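Local coordinates for protein pyruvate kinase 1 (Trypanosoma brucei brucei, PDB 4KCT) that catalyses the transfer of a phosphoryl group from phosphoenolpyruvate to ADP, giving pyruvate and ATP, and has an intrinsic decarboxylase activity, probably acting on oxaloacetate, at residues Ala21-Cys26 with Gly45-Arg50; Ile237-Asn242 with Gly258-Arg263; Lys291-Ala296 with Gly324-Met329. All blocks are in the same frame, centred on the assembly; numbering follows the deposited sequence.

Contact 1 of 3, residues Ala21-Cys26 with Gly45-Arg50; sequences ANRIVC and GMSVAR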
ATOM      1  N   ALA A  21      11.584  -8.955  24.468  1.00 15.01           N
ATOM      2  CA  ALA A  21      12.517  -8.288  23.565  1.00 14.67           C
ATOM      3  C   ALA A  21      13.032  -6.969  24.131  1.00 14.55           C
ATOM      4  O   ALA A  21      14.187  -6.590  23.895  1.00 13.54           O
ATOM      5  CB  ALA A  21      11.853  -8.055  22.219  1.00 15.23           C
ATOM      6  N   ASN A  22      12.153  -6.205  24.787  1.00 13.44           N
ATOM      7  CA  ASN A  22      12.559  -4.874  25.271  1.00 14.03           C
ATOM      8  C   ASN A  22      13.374  -4.935  26.556  1.00 14.94           C
ATOM      9  O   ASN A  22      13.398  -5.964  27.254  1.00 14.42           O
ATOM     10  CB  ASN A  22      11.325  -3.950  25.463  1.00 14.00           C
ATOM     11  CG  ASN A  22      10.574  -3.731  24.182  1.00 16.48           C
ATOM     12  OD1 ASN A  22       9.624  -4.476  23.872  1.00 16.70           O
ATOM     13  ND2 ASN A  22      11.079  -2.814  23.345  1.00 16.13           N
ATOM     14  N   ARG A  23      14.093  -3.850  26.843  1.00 14.40           N
ATOM     15  CA  ARG A  23      15.102  -3.869  27.906  1.00 16.02           C
ATOM     16  C   ARG A  23      14.774  -2.803  28.950  1.00 15.18           C
ATOM     17  O   ARG A  23      14.228  -1.756  28.616  1.00 17.02           O
ATOM     18  CB  ARG A  23      16.511  -3.636  27.321  1.00 15.68           C
ATOM     19  CG  ARG A  23      16.941  -4.744  26.331  1.00 14.63           C
ATOM     20  CD  ARG A  23      17.134  -6.064  27.067  1.00 14.93           C
ATOM     21  NE  ARG A  23      17.403  -7.173  26.134  1.00 16.39           N
ATOM     22  CZ  ARG A  23      16.550  -8.178  25.886  1.00 17.87           C
ATOM     23  NH1 ARG A  23      15.313  -8.160  26.395  1.00 15.91           N
ATOM     24  NH2 ARG A  23      16.892  -9.140  25.037  1.00 16.68           N
ATOM     25  N   ILE A  24      15.151  -3.075  30.207  1.00 14.44           N
ATOM     26  CA  ILE A  24      14.773  -2.234  31.346  1.00 15.07           C
ATOM     27  C   ILE A  24      16.033  -1.640  32.023  1.00 15.74           C
ATOM     28  O   ILE A  24      16.969  -2.368  32.375  1.00 15.77           O
ATOM     29  CB  ILE A  24      13.943  -3.042  32.373  1.00 16.18           C
ATOM     30  CG1 ILE A  24      12.653  -3.540  31.705  1.00 15.15           C
ATOM     31  CG2 ILE A  24      13.642  -2.198  33.625  1.00 15.06           C
ATOM     32  CD1 ILE A  24      11.908  -4.599  32.525  1.00 17.07           C
ATOM     33  N   VAL A  25      16.057  -0.314  32.121  1.00 14.42           N
ATOM     34  CA  VAL A  25      17.120   0.413  32.795  1.00 15.51           C
ATOM     35  C   VAL A  25      16.590   0.828  34.184  1.00 15.75           C
ATOM     36  O   VAL A  25      15.521   1.409  34.278  1.00 16.13           O
ATOM     37  CB  VAL A  25      17.450   1.698  31.991  1.00 15.10           C
ATOM     38  CG1 VAL A  25      18.505   2.527  32.678  1.00 15.30           C
ATOM     39  CG2 VAL A  25      17.878   1.344  30.569  1.00 18.30           C
ATOM     40  N   CYS A  26      17.292   0.446  35.243  1.00 16.43           N
ATOM     41  CA  CYS A  26      16.890   0.791  36.623  1.00 17.43           C
ATOM     42  C   CYS A  26      17.913   1.701  37.254  1.00 16.08           C
ATOM     43  O   CYS A  26      19.110   1.398  37.246  1.00 16.34           O
ATOM     44  CB  CYS A  26      16.787  -0.470  37.481  1.00 17.30           C
ATOM     45  SG  CYS A  26      15.586  -1.646  36.831  1.00 21.20           S
ATOM     46  N   GLY A  45      14.396  -8.408  36.142  1.00 19.86           N
ATOM     47  CA  GLY A  45      14.503  -7.981  34.738  1.00 19.79           C
ATOM     48  C   GLY A  45      15.335  -6.741  34.437  1.00 18.70           C
ATOM     49  O   GLY A  45      15.366  -6.265  33.287  1.00 19.63           O
ATOM     50  N   MET A  46      16.124  -6.276  35.398  1.00 19.14           N
ATOM     51  CA  MET A  46      17.022  -5.153  35.112  1.00 17.89           C
ATOM     52  C   MET A  46      18.115  -5.612  34.145  1.00 17.88           C
ATOM     53  O   MET A  46      18.759  -6.622  34.398  1.00 19.04           O
ATOM     54  CB  MET A  46      17.699  -4.656  36.380  1.00 18.70           C
ATOM     55  CG  MET A  46      18.746  -3.592  36.071  1.00 22.57           C
ATOM     56  SD  MET A  46      19.608  -2.888  37.526  1.00 23.64           S
ATOM     57  CE  MET A  46      20.545  -4.299  38.112  1.00 19.61           C
ATOM     58  N   SER A  47      18.320  -4.872  33.053  1.00 16.81           N
ATOM     59  CA  SER A  47      19.460  -5.111  32.143  1.00 16.92           C
ATOM     60  C   SER A  47      20.588  -4.102  32.310  1.00 16.14           C
ATOM     61  O   SER A  47      21.723  -4.382  31.929  1.00 18.58           O
ATOM     62  CB  SER A  47      18.999  -5.098  30.677  1.00 18.18           C
ATOM     63  OG  SER A  47      18.233  -6.263  30.407  1.00 22.09           O
ATOM     64  N   VAL A  48      20.251  -2.875  32.718  1.00 15.08           N
ATOM     65  CA  VAL A  48      21.277  -1.799  32.853  1.00 15.34           C
ATOM     66  C   VAL A  48      21.020  -1.074  34.155  1.00 16.15           C
ATOM     67  O   VAL A  48      19.866  -0.791  34.483  1.00 15.22           O
ATOM     68  CB  VAL A  48      21.180  -0.753  31.730  1.00 14.95           C
ATOM     69  CG1 VAL A  48      22.137   0.427  32.003  1.00 15.50           C
ATOM     70  CG2 VAL A  48      21.451  -1.400  30.345  1.00 15.89           C
ATOM     71  N   ALA A  49      22.087  -0.868  34.940  1.00 14.59           N
ATOM     72  CA  ALA A  49      22.009  -0.119  36.179  1.00 15.16           C
ATOM     73  C   ALA A  49      22.433   1.337  35.952  1.00 16.07           C
ATOM     74  O   ALA A  49      23.518   1.609  35.427  1.00 19.35           O
ATOM     75  CB  ALA A  49      22.889  -0.772  37.252  1.00 15.09           C
ATOM     76  N   ARG A  50      21.525   2.250  36.235  1.00 16.30           N
ATOM     77  CA  ARG A  50      21.784   3.677  36.046  1.00 16.52           C
ATOM     78  C   ARG A  50      22.225   4.315  37.373  1.00 16.16           C
ATOM     79  O   ARG A  50      21.599   4.100  38.421  1.00 15.71           O
ATOM     80  CB  ARG A  50      20.546   4.373  35.532  1.00 15.56           C
ATOM     81  CG  ARG A  50      20.659   5.906  35.421  1.00 18.32           C
ATOM     82  CD  ARG A  50      19.303   6.500  35.025  1.00 19.64           C
ATOM     83  NE  ARG A  50      19.291   7.968  34.968  1.00 22.24           N
ATOM     84  CZ  ARG A  50      18.644   8.733  35.839  1.00 24.08           C
ATOM     85  NH1 ARG A  50      17.969   8.176  36.866  1.00 19.04           N
ATOM     86  NH2 ARG A  50      18.691  10.050  35.713  1.00 23.03           N
TER
HETATM   87  O   HOH W   1      15.715  -5.865  30.749  1.00 15.96           O
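The carbonyl oxygen of I24 is gripped by two successive backbone donors of the second strand: S47 N reaches I24 O at 2.9 Å, while V48 N adds a weak bond to it. Two further bonds follow, C26 N to V48 O at 3.0 Å and R50 N to C26 O at 2.8 Å, the latter almost straight (178° at the hydrogen). The strands 23-26 and 46-50 thus run parallel, 4.8 Å apart at their closest. Where they begin, a water bridges the two segments: it accepts from I24 N, donates to G45 O, and lies 2.6 Å from S47 OG. G45 itself ends helix 35-44 in a Schellman motif.

V25 and V48 stand side by side on one face, V25 CG2 against V48 CB at 4.1 Å, and V25 CG1 also meets CB of R50. On the other face M46 lies along C26. M46 swings CG away from its own N (chi1 174°) and keeps its chain straight as far as the sulfur, which sets M46 CB against C26 SG and M46 SD over C26 CB, each 3.7 Å away. R23, bent at chi2, brings its CD to within 3.5 Å of S47 OG; its guanidinium is held by the carbonyls of N22, R20 and V438. The extended R50 carries its guanidinium off to D84 and T27, close to the bound pyruvate and potassium ion.

This is the first beta-alpha-beta unit of the TIM barrel. The connecting helix 35-44 presents L41 to both C26 and M46, helix 340-356 covers I24 and C26, and strand 327-330 flanks strand 23-27, touching V25 and R50 through M329.

Contact 2 of 3, residues Ile237-Asn242 with Gly258-Arg263; sequences ISKIEN and GIMVAR. With MG (magnesium ion), chain C; PYR (pyruvic acid), chain E.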
ATOM      1  N   ILE A 237      24.918   8.102  25.142  1.00 16.77           N
ATOM      2  CA  ILE A 237      23.485   8.164  24.942  1.00 16.52           C
ATOM      3  C   ILE A 237      23.069   9.602  25.246  1.00 17.35           C
ATOM      4  O   ILE A 237      23.166  10.054  26.401  1.00 16.58           O
ATOM      5  CB  ILE A 237      22.731   7.197  25.901  1.00 18.02           C
ATOM      6  CG1 ILE A 237      23.234   5.749  25.762  1.00 16.36           C
ATOM      7  CG2 ILE A 237      21.206   7.257  25.662  1.00 17.70           C
ATOM      8  CD1 ILE A 237      23.273   5.247  24.333  1.00 17.07           C
ATOM      9  N   SER A 238      22.664  10.350  24.217  1.00 15.72           N
ATOM     10  CA  SER A 238      22.375  11.766  24.424  1.00 16.56           C
ATOM     11  C   SER A 238      20.972  11.928  24.968  1.00 18.29           C
ATOM     12  O   SER A 238      20.024  11.353  24.422  1.00 14.93           O
ATOM     13  CB  SER A 238      22.530  12.539  23.107  1.00 17.24           C
ATOM     14  OG  SER A 238      23.904  12.570  22.730  1.00 19.46           O
ATOM     15  N   LYS A 239      20.829  12.689  26.061  1.00 15.95           N
ATOM     16  CA  LYS A 239      19.504  12.921  26.632  1.00 16.39           C
ATOM     17  C   LYS A 239      18.908  14.176  26.039  1.00 17.74           C
ATOM     18  O   LYS A 239      19.544  15.232  26.015  1.00 18.21           O
ATOM     19  CB  LYS A 239      19.563  13.040  28.154  1.00 15.49           C
ATOM     20  CG  LYS A 239      20.222  11.821  28.808  1.00 16.17           C
ATOM     21  CD  LYS A 239      20.515  12.071  30.294  1.00 19.48           C
ATOM     22  CE  LYS A 239      19.306  12.614  31.036  1.00 18.04           C
ATOM     23  NZ  LYS A 239      19.676  12.895  32.461  1.00 17.93           N
ATOM     24  N   ILE A 240      17.758  14.010  25.415  1.00 16.78           N
ATOM     25  CA  ILE A 240      17.040  15.128  24.822  1.00 17.00           C
ATOM     26  C   ILE A 240      16.088  15.714  25.871  1.00 18.16           C
ATOM     27  O   ILE A 240      15.112  15.054  26.283  1.00 17.95           O
ATOM     28  CB  ILE A 240      16.232  14.639  23.601  1.00 15.48           C
ATOM     29  CG1 ILE A 240      17.155  13.939  22.610  1.00 16.13           C
ATOM     30  CG2 ILE A 240      15.426  15.789  22.953  1.00 16.92           C
ATOM     31  CD1 ILE A 240      18.271  14.830  22.064  1.00 16.03           C
ATOM     32  N   GLU A 241      16.345  16.959  26.284  1.00 16.79           N
ATOM     33  CA  GLU A 241      15.671  17.505  27.449  1.00 19.07           C
ATOM     34  C   GLU A 241      15.054  18.878  27.216  1.00 18.72           C
ATOM     35  O   GLU A 241      14.527  19.469  28.156  1.00 19.67           O
ATOM     36  CB  GLU A 241      16.638  17.593  28.653  1.00 21.30           C
ATOM     37  CG  GLU A 241      17.492  16.371  28.864  1.00 19.33           C
ATOM     38  CD  GLU A 241      17.878  16.180  30.324  1.00 21.43           C
ATOM     39  OE1 GLU A 241      16.970  15.948  31.157  1.00 25.93           O
ATOM     40  OE2 GLU A 241      19.079  16.100  30.605  1.00 18.86           O
ATOM     41  N   ASN A 242      15.216  19.432  26.009  1.00 17.71           N
ATOM     42  CA  ASN A 242      14.692  20.775  25.714  1.00 19.43           C
ATOM     43  C   ASN A 242      14.484  20.964  24.219  1.00 17.94           C
ATOM     44  O   ASN A 242      14.723  20.030  23.432  1.00 17.14           O
ATOM     45  CB  ASN A 242      15.627  21.885  26.289  1.00 19.46           C
ATOM     46  CG  ASN A 242      16.806  22.216  25.360  1.00 21.62           C
ATOM     47  OD1 ASN A 242      17.340  21.341  24.663  1.00 19.00           O
ATOM     48  ND2 ASN A 242      17.250  23.483  25.394  1.00 24.18           N
ATOM     49  N   GLY A 258      23.272   6.611  20.821  1.00 19.30           N
ATOM     50  CA  GLY A 258      21.878   6.325  21.211  1.00 17.77           C
ATOM     51  C   GLY A 258      21.256   7.557  21.837  1.00 16.26           C
ATOM     52  O   GLY A 258      21.924   8.595  21.975  1.00 14.67           O
ATOM     53  N   ILE A 259      19.954   7.486  22.127  1.00 15.27           N
ATOM     54  CA  ILE A 259      19.207   8.667  22.574  1.00 15.12           C
ATOM     55  C   ILE A 259      18.364   8.283  23.795  1.00 15.41           C
ATOM     56  O   ILE A 259      17.857   7.187  23.859  1.00 13.66           O
ATOM     57  CB  ILE A 259      18.261   9.161  21.463  1.00 15.36           C
ATOM     58  CG1 ILE A 259      19.071   9.607  20.235  1.00 15.46           C
ATOM     59  CG2 ILE A 259      17.334  10.255  21.993  1.00 14.94           C
ATOM     60  CD1 ILE A 259      19.924  10.861  20.513  1.00 15.29           C
ATOM     61  N   MET A 260      18.239   9.184  24.762  1.00 14.76           N
ATOM     62  CA  MET A 260      17.187   9.036  25.760  1.00 16.56           C
ATOM     63  C   MET A 260      16.178  10.149  25.626  1.00 15.67           C
ATOM     64  O   MET A 260      16.535  11.305  25.538  1.00 16.86           O
ATOM     65  CB  MET A 260      17.774   9.038  27.193  1.00 15.38           C
ATOM     66  CG  MET A 260      16.679   8.992  28.240  1.00 15.80           C
ATOM     67  SD  MET A 260      17.235   9.445  29.894  1.00 21.52           S
ATOM     68  CE  MET A 260      18.528   8.233  30.156  1.00 18.34           C
ATOM     69  N   VAL A 261      14.905   9.791  25.597  1.00 14.98           N
ATOM     70  CA  VAL A 261      13.857  10.782  25.662  1.00 14.99           C
ATOM     71  C   VAL A 261      13.621  11.129  27.128  1.00 16.38           C
ATOM     72  O   VAL A 261      13.039  10.336  27.868  1.00 14.43           O
ATOM     73  CB  VAL A 261      12.539  10.254  25.009  1.00 17.59           C
ATOM     74  CG1 VAL A 261      11.438  11.322  25.060  1.00 17.89           C
ATOM     75  CG2 VAL A 261      12.809   9.817  23.568  1.00 17.50           C
ATOM     76  N   ALA A 262      14.228  12.224  27.580  1.00 15.26           N
ATOM     77  CA  ALA A 262      14.316  12.504  29.004  1.00 15.16           C
ATOM     78  C   ALA A 262      13.107  13.353  29.417  1.00 15.40           C
ATOM     79  O   ALA A 262      13.157  14.577  29.385  1.00 15.16           O
ATOM     80  CB  ALA A 262      15.621  13.229  29.317  1.00 16.22           C
ATOM     81  N   ARG A 263      11.975  12.685  29.608  1.00 14.10           N
ATOM     82  CA  ARG A 263      10.675  13.353  29.606  1.00 16.43           C
ATOM     83  C   ARG A 263      10.448  14.307  30.775  1.00 16.62           C
ATOM     84  O   ARG A 263       9.581  15.161  30.699  1.00 16.91           O
ATOM     85  CB  ARG A 263       9.548  12.333  29.539  1.00 14.23           C
ATOM     86  CG  ARG A 263       9.552  11.571  28.221  1.00 13.70           C
ATOM     87  CD  ARG A 263       8.336  10.682  28.129  1.00 13.52           C
ATOM     88  NE  ARG A 263       8.154   9.856  29.329  1.00 14.47           N
ATOM     89  CZ  ARG A 263       7.155   8.998  29.472  1.00 14.99           C
ATOM     90  NH1 ARG A 263       6.280   8.852  28.487  1.00 14.30           N
ATOM     91  NH2 ARG A 263       6.937   8.403  30.644  1.00 16.96           N
TER
HETATM   92 MG    MG C1001      16.718  15.430  33.058  1.00 24.91          MG
HETATM   93  C   PYR E1003      14.672  13.584  32.842  1.00 27.52           C
HETATM   94  O   PYR E1003      13.621  12.932  32.588  1.00 23.33           O
HETATM   95  OXT PYR E1003      14.668  14.845  32.763  1.00 24.36           O
HETATM   96  CA  PYR E1003      15.954  12.860  33.105  1.00 34.12           C
HETATM   97  O3  PYR E1003      16.987  13.494  33.388  1.00 28.13           O
HETATM   98  CB  PYR E1003      16.015  11.367  32.913  1.00 22.57           C
HETATM   99  O   HOH W   2      18.904  16.180  33.154  1.00 22.91           O
HETATM  100  O   HOH W   3      16.796  15.425  35.189  1.00 38.32           O
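The active site at the C-terminal ends of the barrel strands is built here from K239, E241, M260 and A262. Magnesium is held by E241 OE1 at 2.0 Å and chelated by pyruvate through its carboxylate oxygen OXT and keto oxygen O3, which form a five-membered ring with the metal; two waters and D265 complete six ligands. K239 NZ donates to the same O3 at 2.9 Å, so the keto oxygen is gripped by both metal and amine, an arrangement that would polarise the carbonyl. D84 and S212 also bind K239 NZ. E241 is steadied through OE2, which accepts from a magnesium-bound water and from F213 N, while E241 OE1 rests 3.5 Å from the methyl CB of A262.

K239 and M260 extend side by side toward the ligand. K239 turns at chi3 (50°), so that CE passes 4.0 Å from M260 SD and the amine reaches O3; the distance from M260 SD to PYR CB, the pyruvate methyl, is 3.8 Å.

Behind the site, strands 235-240 and 258-262 are adjacent parallel staves of the TIM barrel, joined through helices 243-247 and 249-255. Backbone bonds run from S238 N to G258 O, M260 N to S238 O, I240 N to M260 O (3.0 Å) and A262 N to I240 O. On the K239 face, I237 lays CD1 over the CA of G258 at 3.6 Å, where there is no side chain. On the other, the side chains of I240 and I259 cross at a slant beneath helix 275-289, I240 CG1 3.7 Å from I259 CG2, with I252 and I253 also against I259. A262 centres an inverse gamma turn at the N-cap position of helix 263-269, whose G264 and D265 nitrogens bind pyruvate; R263 O accepts from R311 of a second subunit.

Contact 3 of 3, residues Lys291-Ala296 with Gly324-Met329; sequences KPVICA and GADCVM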
ATOM      1  N   LYS A 291      19.730   3.171  15.897  1.00 15.21           N
ATOM      2  CA  LYS A 291      20.430   3.436  17.159  1.00 14.80           C
ATOM      3  C   LYS A 291      19.470   3.305  18.340  1.00 15.55           C
ATOM      4  O   LYS A 291      18.277   3.652  18.242  1.00 16.07           O
ATOM      5  CB  LYS A 291      21.075   4.827  17.151  1.00 15.58           C
ATOM      6  CG  LYS A 291      22.191   4.957  16.100  1.00 17.99           C
ATOM      7  CD  LYS A 291      22.890   6.304  16.155  1.00 17.77           C
ATOM      8  CE  LYS A 291      24.269   6.213  15.469  1.00 19.55           C
ATOM      9  NZ  LYS A 291      24.814   7.550  15.188  1.00 20.35           N
ATOM     10  N   PRO A 292      19.978   2.799  19.469  1.00 16.32           N
ATOM     11  CA  PRO A 292      19.084   2.463  20.583  1.00 17.17           C
ATOM     12  C   PRO A 292      18.449   3.716  21.209  1.00 15.25           C
ATOM     13  O   PRO A 292      19.049   4.800  21.209  1.00 15.42           O
ATOM     14  CB  PRO A 292      20.022   1.772  21.603  1.00 18.07           C
ATOM     15  CG  PRO A 292      21.418   2.044  21.128  1.00 19.52           C
ATOM     16  CD  PRO A 292      21.305   2.180  19.625  1.00 17.98           C
ATOM     17  N   VAL A 293      17.216   3.585  21.643  1.00 14.57           N
ATOM     18  CA  VAL A 293      16.498   4.715  22.229  1.00 13.47           C
ATOM     19  C   VAL A 293      15.747   4.258  23.479  1.00 14.23           C
ATOM     20  O   VAL A 293      15.242   3.134  23.528  1.00 14.45           O
ATOM     21  CB  VAL A 293      15.562   5.437  21.203  1.00 13.67           C
ATOM     22  CG1 VAL A 293      14.448   4.506  20.678  1.00 13.56           C
ATOM     23  CG2 VAL A 293      14.942   6.716  21.822  1.00 13.03           C
ATOM     24  N   ILE A 294      15.896   5.053  24.545  1.00 13.68           N
ATOM     25  CA  ILE A 294      15.363   4.754  25.854  1.00 14.10           C
ATOM     26  C   ILE A 294      14.252   5.781  26.137  1.00 15.07           C
ATOM     27  O   ILE A 294      14.463   6.997  25.973  1.00 14.46           O
ATOM     28  CB  ILE A 294      16.475   4.977  26.911  1.00 14.72           C
ATOM     29  CG1 ILE A 294      17.717   4.117  26.598  1.00 15.61           C
ATOM     30  CG2 ILE A 294      15.944   4.769  28.318  1.00 16.14           C
ATOM     31  CD1 ILE A 294      18.919   4.441  27.480  1.00 15.43           C
ATOM     32  N   CYS A 295      13.087   5.306  26.554  1.00 14.50           N
ATOM     33  CA  CYS A 295      12.040   6.207  27.081  1.00 16.75           C
ATOM     34  C   CYS A 295      12.138   6.278  28.620  1.00 16.89           C
ATOM     35  O   CYS A 295      12.249   5.250  29.275  1.00 16.46           O
ATOM     36  CB  CYS A 295      10.646   5.700  26.656  1.00 15.65           C
ATOM     37  SG  CYS A 295       9.296   6.852  27.105  1.00 23.25           S
ATOM     38  N   ALA A 296      12.186   7.503  29.164  1.00 17.06           N
ATOM     39  CA  ALA A 296      12.473   7.720  30.586  1.00 18.28           C
ATOM     40  C   ALA A 296      11.385   8.563  31.308  1.00 19.73           C
ATOM     41  O   ALA A 296      10.818   9.505  30.729  1.00 16.80           O
ATOM     42  CB  ALA A 296      13.843   8.376  30.776  1.00 16.01           C
ATOM     43  N   GLY A 324       8.189   2.015  19.573  1.00 13.79           N
ATOM     44  CA  GLY A 324       9.439   1.490  19.000  1.00 15.05           C
ATOM     45  C   GLY A 324      10.667   1.623  19.891  1.00 14.66           C
ATOM     46  O   GLY A 324      11.790   1.416  19.438  1.00 16.99           O
ATOM     47  N   ALA A 325      10.460   1.998  21.146  1.00 13.44           N
ATOM     48  CA  ALA A 325      11.590   2.212  22.058  1.00 14.48           C
ATOM     49  C   ALA A 325      12.300   0.870  22.307  1.00 16.40           C
ATOM     50  O   ALA A 325      11.636  -0.146  22.491  1.00 16.43           O
ATOM     51  CB  ALA A 325      11.091   2.789  23.384  1.00 16.71           C
ATOM     52  N   ASP A 326      13.639   0.864  22.316  1.00 14.62           N
ATOM     53  CA  ASP A 326      14.359  -0.355  22.741  1.00 15.96           C
ATOM     54  C   ASP A 326      14.164  -0.604  24.233  1.00 15.08           C
ATOM     55  O   ASP A 326      13.930  -1.750  24.658  1.00 15.51           O
ATOM     56  CB  ASP A 326      15.864  -0.267  22.416  1.00 16.29           C
ATOM     57  CG  ASP A 326      16.139  -0.133  20.908  1.00 21.07           C
ATOM     58  OD1 ASP A 326      15.975   1.021  20.389  1.00 20.92           O
ATOM     59  OD2 ASP A 326      16.686  -1.126  20.286  1.00 19.49           O
ATOM     60  N   CYS A 327      14.287   0.462  25.015  1.00 14.23           N
ATOM     61  CA  CYS A 327      14.346   0.385  26.465  1.00 15.41           C
ATOM     62  C   CYS A 327      13.300   1.282  27.077  1.00 15.95           C
ATOM     63  O   CYS A 327      13.014   2.373  26.561  1.00 14.50           O
ATOM     64  CB  CYS A 327      15.702   0.886  26.994  1.00 18.59           C
ATOM     65  SG  CYS A 327      17.109   0.005  26.334  1.00 20.19           S
ATOM     66  N   VAL A 328      12.909   0.915  28.294  1.00 15.33           N
ATOM     67  CA  VAL A 328      12.179   1.776  29.164  1.00 15.98           C
ATOM     68  C   VAL A 328      12.929   1.875  30.488  1.00 17.30           C
ATOM     69  O   VAL A 328      13.769   1.036  30.809  1.00 17.59           O
ATOM     70  CB  VAL A 328      10.738   1.231  29.410  1.00 16.53           C
ATOM     71  CG1 VAL A 328       9.884   1.470  28.157  1.00 18.86           C
ATOM     72  CG2 VAL A 328      10.772  -0.261  29.700  1.00 17.43           C
ATOM     73  N   MET A 329      12.707   2.953  31.209  1.00 17.51           N
ATOM     74  CA  MET A 329      13.588   3.265  32.311  1.00 16.30           C
ATOM     75  C   MET A 329      12.795   3.538  33.575  1.00 15.97           C
ATOM     76  O   MET A 329      11.622   3.968  33.513  1.00 16.18           O
ATOM     77  CB  MET A 329      14.454   4.462  31.980  1.00 15.47           C
ATOM     78  CG  MET A 329      15.458   4.791  33.074  1.00 16.90           C
ATOM     79  SD  MET A 329      16.648   5.984  32.456  1.00 22.66           S
ATOM     80  CE  MET A 329      16.178   7.428  33.433  1.00 24.13           C
TER
HETATM   81  O   HOH W   4      16.081   2.111  17.886  1.00 19.00           O
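Strands 293-296 and 327-329 lie parallel, 4.6 Å apart at closest approach and crossing at -28°, with I294 opposite C327 and C295 opposite V328. C327 N donates to V293 O, and D326 N adds a weak, strongly bent bond to the same oxygen; further along, C295 N meets C327 O at 2.9 Å.

D326 extends the pairing with its side chain. Its OD1 takes V293 N at 3.1 Å from above the carboxylate plane, 47° out of it, and also accepts a hydrogen bond from a water that in turn donates to K291 O, so that one carboxylate oxygen holds the incoming chain at two points. V293 crosses D326 at about a right angle: chi1 of 63° puts CG1 between the backbone N and the carbonyl carbon, 3.8 Å from D326 OD1. The second oxygen, OD2, makes a salt bridge to R414 and accepts from R436 N, tying this end of the strand to the alpha/beta domain.

Farther up, I294 spreads its two branches over the neighbouring strand. CG1 packs on C327 CB at 3.8 Å, whereas CG2 meets M329 CB at 4.0 Å. M329 bends at chi3, bringing CE against the methyl CB of A296 at 3.7 Å; M329 also touches the bound pyruvate and M260.

The two strands close the last beta-alpha-beta unit of the barrel around helix 311-323. Helix 275-289 backs V293, C295 and A325, helix 340-356 covers V328, strand 258-262 borders 293-296 through backbone bonds of I294, and the opening strand 23-27 lies along the far edge of 327-330.

In the fold
From the N terminus, contact 1 closes the loop from strand 23-27 through helix 35-44 to strand 46-52. After strands 80-84 and 208-211, contact 2 closes a second, joining 235-240 and 258-262, and contact 3 a third, joining 293-296 and 327-330 around helix 311-323. The three follow in series, none nested and none crossing. Round the barrel, however, contacts 2 and 3 are neighbours, linked by V261 N to I294 O and I294 N to I259 O, while contact 3 meets contact 1 where V25 N approaches V328 O and the last strand returns to the first, closing the ring. Contacts 1 and 2 are separated by strands 80-84 and 208-211, yet both reach the catalytic end.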